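Local atomic coordinates of free serine kinase (Thermococcus kodakarensis KOD1, PDB entry 5X0J), a protein that uses ADP to phosphorylate free L-serine, giving O-phospho-L-serine and AMP in the first step of cysteine biosynthesis from serine. Residues K27-L32 with K221-V226; K133-E138 with V197-A202; E157-S162 with G215-P220. The protein carries 1 engineered substitution. One frame throughout, in Å; residues are numbered along the deposited sequence.

Interaction 1: residues K27-L32 with K221-V226; sequences KPHQQL and KTTRHV. Engineered in segment 27-32: Gln30 (natural residue Glu). With SEP (phosphoserine), chain C.
Gln30 and His29 both reach across to Thr223, and the bound phosphoserine lies against the same residues. Gln30 is an engineered residue in place of the natural Glu at a position inferred to be the active site. Its CG is folded in between the backbone N and the carbonyl carbon (chi1 53°). Beyond CG the chain runs extended toward the 221-226 segment. CB packs near the backbone of Ser219, outside the pair. CD comes to 3.5 Å from Thr223 OG1. OE1 accepts the backbone N-H of Thr223 at 3.0 Å, on a lone pair in the carbonyl plane. NE2 lies on the ligand side, where it makes a weak, bent bond to phosphoserine OG of 2.7 Å. It also has a weak bond to water 1, which takes the N-H of Lys221.

The side chains of His29 and Thr223 point at each other from opposite directions. His29 NE2 and Thr223 OG1 are hydrogen-bonded at 2.7 Å, with OG1 at the ring edge and in the ring plane. Thr223 OG1 also accepts the phosphoserine N at 2.8 Å, so His29 is a second-shell partner of the residue that holds the amino group. Carboxylate oxygen OXT lies at the His225 ring edge, in the imidazole plane, and takes His225 N, at 2.8 Å, and ND1. His225 NE2 bonds to Tyr92. Lys221 NZ donates to phosphate O1P at 2.9 Å and also forms salt bridges with Glu36 and Glu4.

These contacts form part of the phosphoserine pocket, which Val68, Gly70, His71 and Trp102 help complete. Helix 71-80 brings His71 edge-to-face with His29. Helix 205-213 lays Val208 against His29 and Thr223. Strand 224-226 pairs antiparallel with strand 98-107, and segment 27-32 leads from strand 26-27 into helix 34-47.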
# COMPACT_ATOMS: atom_id res chain seq x y z
N LYS A 27 8.31 -9.59 -8.80
CA LYS A 27 8.25 -8.34 -9.54
C LYS A 27 7.34 -7.35 -8.81
O LYS A 27 6.14 -7.60 -8.70
CB LYS A 27 7.73 -8.63 -10.94
CG LYS A 27 7.89 -7.49 -11.91
CD LYS A 27 7.63 -7.97 -13.33
CE LYS A 27 7.95 -6.90 -14.35
NZ LYS A 27 7.82 -7.43 -15.73
N PRO A 28 7.90 -6.22 -8.31
CA PRO A 28 7.04 -5.23 -7.64
C PRO A 28 6.14 -4.51 -8.63
O PRO A 28 6.47 -4.38 -9.81
CB PRO A 28 8.06 -4.26 -7.04
CG PRO A 28 9.18 -4.29 -8.01
CD PRO A 28 9.28 -5.71 -8.47
N HIS A 29 4.95 -4.13 -8.18
CA HIS A 29 4.08 -3.22 -8.92
C HIS A 29 3.82 -1.86 -8.29
O HIS A 29 3.08 -1.07 -8.86
CB HIS A 29 2.76 -3.92 -9.27
CG HIS A 29 1.82 -4.12 -8.11
ND1 HIS A 29 1.79 -5.29 -7.36
CD2 HIS A 29 0.85 -3.33 -7.59
CE1 HIS A 29 0.84 -5.20 -6.45
NE2 HIS A 29 0.27 -4.02 -6.56
N GLN A 30 4.45 -1.57 -7.16
CA GLN A 30 4.27 -0.26 -6.53
C GLN A 30 5.44 0.12 -5.63
O GLN A 30 6.29 -0.72 -5.30
CB GLN A 30 2.89 -0.13 -5.83
CG GLN A 30 2.51 -1.21 -4.85
CD GLN A 30 1.03 -1.24 -4.49
OE1 GLN A 30 0.16 -0.87 -5.30
NE2 GLN A 30 0.74 -1.72 -3.29
N GLN A 31 5.51 1.40 -5.31
CA GLN A 31 6.56 1.98 -4.46
C GLN A 31 6.36 1.68 -2.97
O GLN A 31 5.35 1.12 -2.55
CB GLN A 31 6.58 3.50 -4.67
CG GLN A 31 7.00 3.93 -6.07
CD GLN A 31 6.80 5.40 -6.32
OE1 GLN A 31 5.82 6.00 -5.89
NE2 GLN A 31 7.74 6.01 -7.03
N LEU A 32 7.37 2.05 -2.18
CA LEU A 32 7.45 1.78 -0.74
C LEU A 32 7.18 3.02 0.10
O LEU A 32 7.36 4.13 -0.37
CB LEU A 32 8.83 1.23 -0.38
CG LEU A 32 9.34 0.04 -1.20
CD1 LEU A 32 10.67 -0.45 -0.64
CD2 LEU A 32 8.31 -1.09 -1.20
N LYS A 221 0.96 1.52 -1.94
CA LYS A 221 -0.32 1.05 -1.40
C LYS A 221 -1.51 1.28 -2.34
O LYS A 221 -2.65 1.37 -1.91
CB LYS A 221 -0.57 1.68 -0.02
CG LYS A 221 0.53 1.45 1.00
CD LYS A 221 0.68 -0.02 1.35
CE LYS A 221 1.60 -0.19 2.53
NZ LYS A 221 1.73 -1.62 2.94
N THR A 222 -1.23 1.38 -3.63
CA THR A 222 -2.29 1.56 -4.62
C THR A 222 -3.26 0.39 -4.63
O THR A 222 -4.47 0.59 -4.64
CB THR A 222 -1.68 1.83 -6.01
OG1 THR A 222 -1.05 3.11 -5.99
CG2 THR A 222 -2.74 1.78 -7.11
N THR A 223 -2.74 -0.84 -4.61
CA THR A 223 -3.59 -2.02 -4.60
C THR A 223 -3.84 -2.52 -3.17
O THR A 223 -2.93 -2.57 -2.35
CB THR A 223 -2.96 -3.17 -5.38
OG1 THR A 223 -1.69 -3.50 -4.80
CG2 THR A 223 -2.76 -2.80 -6.84
N ARG A 224 -5.09 -2.87 -2.91
CA ARG A 224 -5.46 -3.58 -1.70
C ARG A 224 -6.19 -4.84 -2.15
O ARG A 224 -7.37 -4.80 -2.44
CB ARG A 224 -6.35 -2.72 -0.78
CG ARG A 224 -6.77 -3.44 0.49
CD ARG A 224 -7.45 -2.51 1.49
NE ARG A 224 -8.77 -2.04 1.08
CZ ARG A 224 -9.90 -2.74 1.18
NH1 ARG A 224 -9.93 -3.96 1.66
NH2 ARG A 224 -11.05 -2.19 0.78
N HIS A 225 -5.46 -5.95 -2.24
CA HIS A 225 -6.03 -7.21 -2.70
C HIS A 225 -6.73 -7.93 -1.57
O HIS A 225 -6.22 -7.99 -0.46
CB HIS A 225 -4.95 -8.10 -3.29
CG HIS A 225 -4.33 -7.57 -4.54
ND1 HIS A 225 -3.21 -6.76 -4.53
CD2 HIS A 225 -4.66 -7.73 -5.84
CE1 HIS A 225 -2.88 -6.46 -5.77
NE2 HIS A 225 -3.75 -7.03 -6.59
N VAL A 226 -7.86 -8.53 -1.90
CA VAL A 226 -8.76 -9.18 -0.96
C VAL A 226 -9.02 -10.61 -1.45
O VAL A 226 -9.49 -10.77 -2.58
CB VAL A 226 -10.10 -8.40 -0.94
CG1 VAL A 226 -11.20 -9.17 -0.23
CG2 VAL A 226 -9.88 -7.02 -0.31
N SEP C . -0.36 -4.71 -2.59
CA SEP C . -0.69 -4.68 -1.13
CB SEP C . -0.44 -3.26 -0.59
OG SEP C . 0.92 -2.91 -0.83
C SEP C . -2.10 -5.15 -0.89
O SEP C . -2.67 -4.89 0.18
OXT SEP C . -2.70 -5.81 -1.76
P SEP C . 2.12 -3.62 -0.01
O1P SEP C . 1.52 -4.02 1.33
O2P SEP C . 3.13 -2.52 0.08
O3P SEP C . 2.56 -4.78 -0.87
O HOH W 1 3.04 -0.28 -1.42

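Interaction 2: residues K133-E138 with V197-A202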
# COMPACT_ATOMS: atom_id res chain seq x y z
N LYS A 133 -15.02 13.37 -7.71
CA LYS A 133 -14.07 13.41 -8.82
C LYS A 133 -12.98 12.35 -8.67
O LYS A 133 -12.63 11.65 -9.63
CB LYS A 133 -13.44 14.80 -8.97
CG LYS A 133 -14.41 15.88 -9.45
CD LYS A 133 -13.75 17.24 -9.41
CE LYS A 133 -14.76 18.32 -9.75
NZ LYS A 133 -14.05 19.62 -9.87
N ALA A 134 -12.46 12.21 -7.45
CA ALA A 134 -11.41 11.22 -7.18
C ALA A 134 -11.95 9.80 -7.33
O ALA A 134 -11.28 8.96 -7.93
CB ALA A 134 -10.84 11.41 -5.79
N GLU A 135 -13.16 9.55 -6.82
CA GLU A 135 -13.77 8.22 -6.97
C GLU A 135 -13.98 7.85 -8.44
O GLU A 135 -13.91 6.66 -8.79
CB GLU A 135 -15.08 8.11 -6.19
CG GLU A 135 -14.92 8.17 -4.67
CD GLU A 135 -14.35 6.91 -4.03
OE1 GLU A 135 -13.80 6.05 -4.73
OE2 GLU A 135 -14.41 6.82 -2.79
N ARG A 136 -14.23 8.85 -9.29
CA ARG A 136 -14.36 8.63 -10.74
C ARG A 136 -13.02 8.58 -11.50
O ARG A 136 -13.01 8.34 -12.72
CB ARG A 136 -15.26 9.70 -11.37
CG ARG A 136 -16.71 9.63 -10.90
CD ARG A 136 -17.63 10.48 -11.77
NE ARG A 136 -17.23 11.89 -11.79
CZ ARG A 136 -17.62 12.83 -10.92
NH1 ARG A 136 -18.49 12.58 -9.93
NH2 ARG A 136 -17.14 14.06 -11.06
N GLY A 137 -11.91 8.79 -10.80
CA GLY A 137 -10.58 8.73 -11.41
C GLY A 137 -10.20 9.96 -12.21
O GLY A 137 -9.27 9.92 -13.01
N GLU A 138 -10.88 11.07 -11.96
CA GLU A 138 -10.69 12.30 -12.74
C GLU A 138 -9.54 13.15 -12.24
O GLU A 138 -9.05 14.02 -12.98
CB GLU A 138 -11.98 13.12 -12.73
CG GLU A 138 -13.10 12.45 -13.51
CD GLU A 138 -14.47 13.02 -13.23
OE1 GLU A 138 -14.60 13.97 -12.44
OE2 GLU A 138 -15.45 12.49 -13.81
N VAL A 197 -7.79 12.57 4.98
CA VAL A 197 -7.60 11.35 4.20
C VAL A 197 -7.52 11.74 2.72
O VAL A 197 -8.12 12.74 2.29
CB VAL A 197 -8.71 10.31 4.49
CG1 VAL A 197 -10.08 10.79 4.04
CG2 VAL A 197 -8.40 8.97 3.82
N PHE A 198 -6.75 10.99 1.95
CA PHE A 198 -6.59 11.17 0.51
C PHE A 198 -7.36 10.07 -0.20
O PHE A 198 -7.01 8.89 -0.08
CB PHE A 198 -5.12 11.09 0.09
CG PHE A 198 -4.27 12.24 0.53
CD1 PHE A 198 -3.73 12.28 1.79
CD2 PHE A 198 -3.94 13.26 -0.36
CE1 PHE A 198 -2.90 13.32 2.19
CE2 PHE A 198 -3.12 14.30 0.02
CZ PHE A 198 -2.59 14.33 1.30
N ILE A 199 -8.39 10.45 -0.96
CA ILE A 199 -9.25 9.51 -1.67
C ILE A 199 -8.79 9.36 -3.11
O ILE A 199 -8.49 10.35 -3.79
CB ILE A 199 -10.72 9.98 -1.67
CG1 ILE A 199 -11.24 10.23 -0.23
CG2 ILE A 199 -11.63 9.02 -2.44
CD1 ILE A 199 -11.21 9.03 0.69
N ARG A 200 -8.72 8.12 -3.59
CA ARG A 200 -8.39 7.81 -4.98
C ARG A 200 -9.23 6.64 -5.46
O ARG A 200 -9.63 5.79 -4.65
CB ARG A 200 -6.91 7.44 -5.12
CG ARG A 200 -6.45 6.38 -4.14
CD ARG A 200 -5.09 5.84 -4.55
NE ARG A 200 -4.41 5.18 -3.44
CZ ARG A 200 -3.09 5.03 -3.33
NH1 ARG A 200 -2.27 5.48 -4.28
NH2 ARG A 200 -2.58 4.44 -2.25
N LYS A 201 -9.49 6.59 -6.76
CA LYS A 201 -10.11 5.43 -7.39
C LYS A 201 -9.16 4.25 -7.28
O LYS A 201 -7.94 4.42 -7.34
CB LYS A 201 -10.42 5.73 -8.87
CG LYS A 201 -11.18 4.64 -9.61
CD LYS A 201 -11.30 4.96 -11.10
CE LYS A 201 -12.13 3.91 -11.84
NZ LYS A 201 -11.57 2.54 -11.74
N ALA A 202 -9.71 3.06 -7.09
CA ALA A 202 -8.90 1.85 -7.05
C ALA A 202 -8.50 1.43 -8.46
O ALA A 202 -9.24 1.67 -9.42
CB ALA A 202 -9.68 0.73 -6.40
O HOH W 2 -11.85 4.31 -3.94
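Glu135 starts out from the helix away from Ile199, but a bend at chi2 (-74°) turns its carboxylate back over the strand end. Lys201 takes another course: in one of its two conformers, with CG anti to the backbone N (chi1 -175°), its aliphatic chain runs along the end of the helix.

The carboxylate of Glu135 lies over the Ile199 methyl CG2, with OE2 3.6 Å from that carbon. OE2 has its charged partner in Lys182, with which it forms a salt bridge. OE1 is held by water 2, which donates to Glu135 OE1 at 2.7 Å and to Arg200 O at 2.8 Å. This water bridges the helix side chain to the backbone beyond the strand. Ala134 CB sits 3.3 Å from Ile199 O and meets the methyl CG2 more loosely. In that same conformer, Lys201 CG passes 3.5 Å from Glu135 O, and CD packs on the CA of Gly137.

Gly137 has a positive phi (78°), and its N bonds back to Ala134 O at 2.9 Å. Glu138 N bonds likewise to Lys133 O. These two bonds make a Schellman motif that ends helix 130-135. The helix C-terminus is thus packed on the exit of strand 196-199, a strand of the antiparallel sheet in the C-terminal part of the kinase.

Interaction 3: residues E157-S162 with G215-P220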
# COMPACT_ATOMS: atom_id res chain seq x y z
N GLU A 157 1.22 12.43 -10.36
CA GLU A 157 0.81 13.28 -9.26
C GLU A 157 0.55 12.46 -7.99
O GLU A 157 0.90 12.91 -6.91
CB GLU A 157 -0.41 14.12 -9.64
CG GLU A 157 -0.09 15.26 -10.61
CD GLU A 157 0.21 14.81 -12.04
OE1 GLU A 157 0.93 15.54 -12.77
OE2 GLU A 157 -0.30 13.76 -12.46
N GLN A 158 -0.00 11.27 -8.14
CA GLN A 158 -0.15 10.37 -7.00
C GLN A 158 1.20 10.02 -6.38
O GLN A 158 1.33 9.95 -5.16
CB GLN A 158 -0.90 9.10 -7.40
CG GLN A 158 -2.37 9.35 -7.74
CD GLN A 158 -3.09 8.15 -8.31
OE1 GLN A 158 -2.47 7.23 -8.86
NE2 GLN A 158 -4.40 8.14 -8.17
N LYS A 159 2.22 9.82 -7.21
CA LYS A 159 3.57 9.60 -6.71
C LYS A 159 4.14 10.81 -5.98
O LYS A 159 4.79 10.68 -4.95
CB LYS A 159 4.50 9.15 -7.83
CG LYS A 159 4.16 7.77 -8.38
CD LYS A 159 5.08 7.37 -9.51
CE LYS A 159 4.85 5.92 -9.89
NZ LYS A 159 5.62 5.54 -11.11
N LYS A 160 3.91 12.01 -6.51
CA LYS A 160 4.42 13.22 -5.86
C LYS A 160 3.76 13.43 -4.50
O LYS A 160 4.43 13.75 -3.53
CB LYS A 160 4.23 14.45 -6.75
CG LYS A 160 5.09 14.43 -8.00
CD LYS A 160 4.85 15.63 -8.90
CE LYS A 160 5.64 15.51 -10.19
NZ LYS A 160 5.35 16.61 -11.14
N VAL A 161 2.44 13.22 -4.44
CA VAL A 161 1.73 13.29 -3.16
C VAL A 161 2.32 12.29 -2.16
O VAL A 161 2.61 12.64 -1.03
CB VAL A 161 0.21 13.03 -3.32
CG1 VAL A 161 -0.47 12.85 -1.97
CG2 VAL A 161 -0.44 14.18 -4.08
N SER A 162 2.50 11.04 -2.61
CA SER A 162 2.94 9.98 -1.73
C SER A 162 4.36 10.25 -1.21
O SER A 162 4.67 9.95 -0.06
CB SER A 162 2.88 8.65 -2.47
OG SER A 162 1.54 8.34 -2.82
N GLY A 215 6.72 -2.54 -17.13
CA GLY A 215 7.84 -2.24 -16.25
C GLY A 215 7.65 -0.99 -15.40
O GLY A 215 8.63 -0.41 -14.93
N GLU A 216 6.40 -0.56 -15.21
CA GLU A 216 6.07 0.61 -14.42
C GLU A 216 5.64 0.18 -13.02
O GLU A 216 5.36 -1.00 -12.77
CB GLU A 216 4.94 1.40 -15.09
N VAL A 217 5.59 1.15 -12.11
CA VAL A 217 5.07 0.93 -10.75
C VAL A 217 4.10 2.04 -10.38
O VAL A 217 4.19 3.18 -10.87
CB VAL A 217 6.19 0.85 -9.68
CG1 VAL A 217 7.06 -0.39 -9.90
CG2 VAL A 217 7.05 2.10 -9.66
N TYR A 218 3.14 1.69 -9.52
CA TYR A 218 2.21 2.66 -8.94
C TYR A 218 2.84 3.35 -7.72
O TYR A 218 3.88 2.93 -7.21
CB TYR A 218 0.96 1.95 -8.43
CG TYR A 218 -0.00 1.39 -9.43
CD1 TYR A 218 -0.82 2.21 -10.18
CD2 TYR A 218 -0.17 0.02 -9.56
CE1 TYR A 218 -1.75 1.69 -11.07
CE2 TYR A 218 -1.10 -0.51 -10.43
CZ TYR A 218 -1.89 0.32 -11.19
OH TYR A 218 -2.81 -0.22 -12.05
N SER A 219 2.17 4.38 -7.22
CA SER A 219 2.53 4.96 -5.93
C SER A 219 2.24 3.92 -4.82
O SER A 219 1.52 2.94 -5.05
CB SER A 219 1.76 6.27 -5.71
OG SER A 219 0.40 6.04 -5.42
N PRO A 220 2.81 4.13 -3.62
CA PRO A 220 2.66 3.11 -2.57
C PRO A 220 1.20 2.80 -2.24
O PRO A 220 0.33 3.68 -2.25
CB PRO A 220 3.39 3.71 -1.37
CG PRO A 220 4.33 4.70 -1.96
CD PRO A 220 3.62 5.26 -3.14
O HOH W 3 -0.58 5.18 -7.81
O HOH W 4 0.46 6.31 -1.33
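Val217 is met by Lys159, whose extended side chain leaves helix 155-170 and runs along the 215-220 segment. Lys159 NZ donates to Val217 O at 2.8 Å. The nitrogen is tilted 29° from the carbonyl plane. The methylene CE lies beside the same oxygen, and NZ comes to 4.0 Å from the methyl CG2 of Val217.

At Tyr218 the contact is with the backbone: Lys159 CE passes 3.9 Å from Tyr218 C. The tyrosine side chain leaves the backbone away from the helix, and its ring packs on helix 205-213. The backbone of Tyr218 bonds to His29 and Gln31. This extended link, which follows the Schellman end of helix 205-213, therefore lies between helix 155-170 and the loop carrying the engineered Gln30.

The backbones come nearest at Ser219, whose CA is 4.8 Å from Lys159 CA. Its CB rests against Ser162 OG, Gln158 O and Lys159 CG. The N-H of Ser219 goes to water 3, which donates to Gln158 OE1 at 3.0 Å. Gln158 NE2 bonds to Ala140 O. Ser219 OG is bonded to Arg200.

Pro220 CD touches Ser162 CB at 3.5 Å. Ser162 OG, beside its own backbone N (chi1 -63°), donates to Gln158 O at 2.8 Å, and Ser162 N reaches that oxygen from the other face of the carbonyl plane. Water 4 donates to both Ser162 OG and Pro220 O, the latter at 2.8 Å.

Segments 27-32, 133-138, 157-162, 197-202, 215-220 and 221-226 follow in that order along the chain. Interactions 2 and 3 both fall between the two segments of interaction 1, and their segments alternate along the chain. The centres of interactions 1 and 3 are about 10 Å apart, those of 2 and 3 about 14 Å, and those of 1 and 2 about 17 Å. Segment 215-220 runs directly into 221-226. Strands 196-199 and 224-226 both pair with strand 98-107. The guanidinium of Arg200 bonds to Trp102 O of that strand and to Pro220 O. Arg200 ties the sheet, and interaction 3 ties helix 155-170, to the chain that runs on into the phosphoserine-binding segment 221-226.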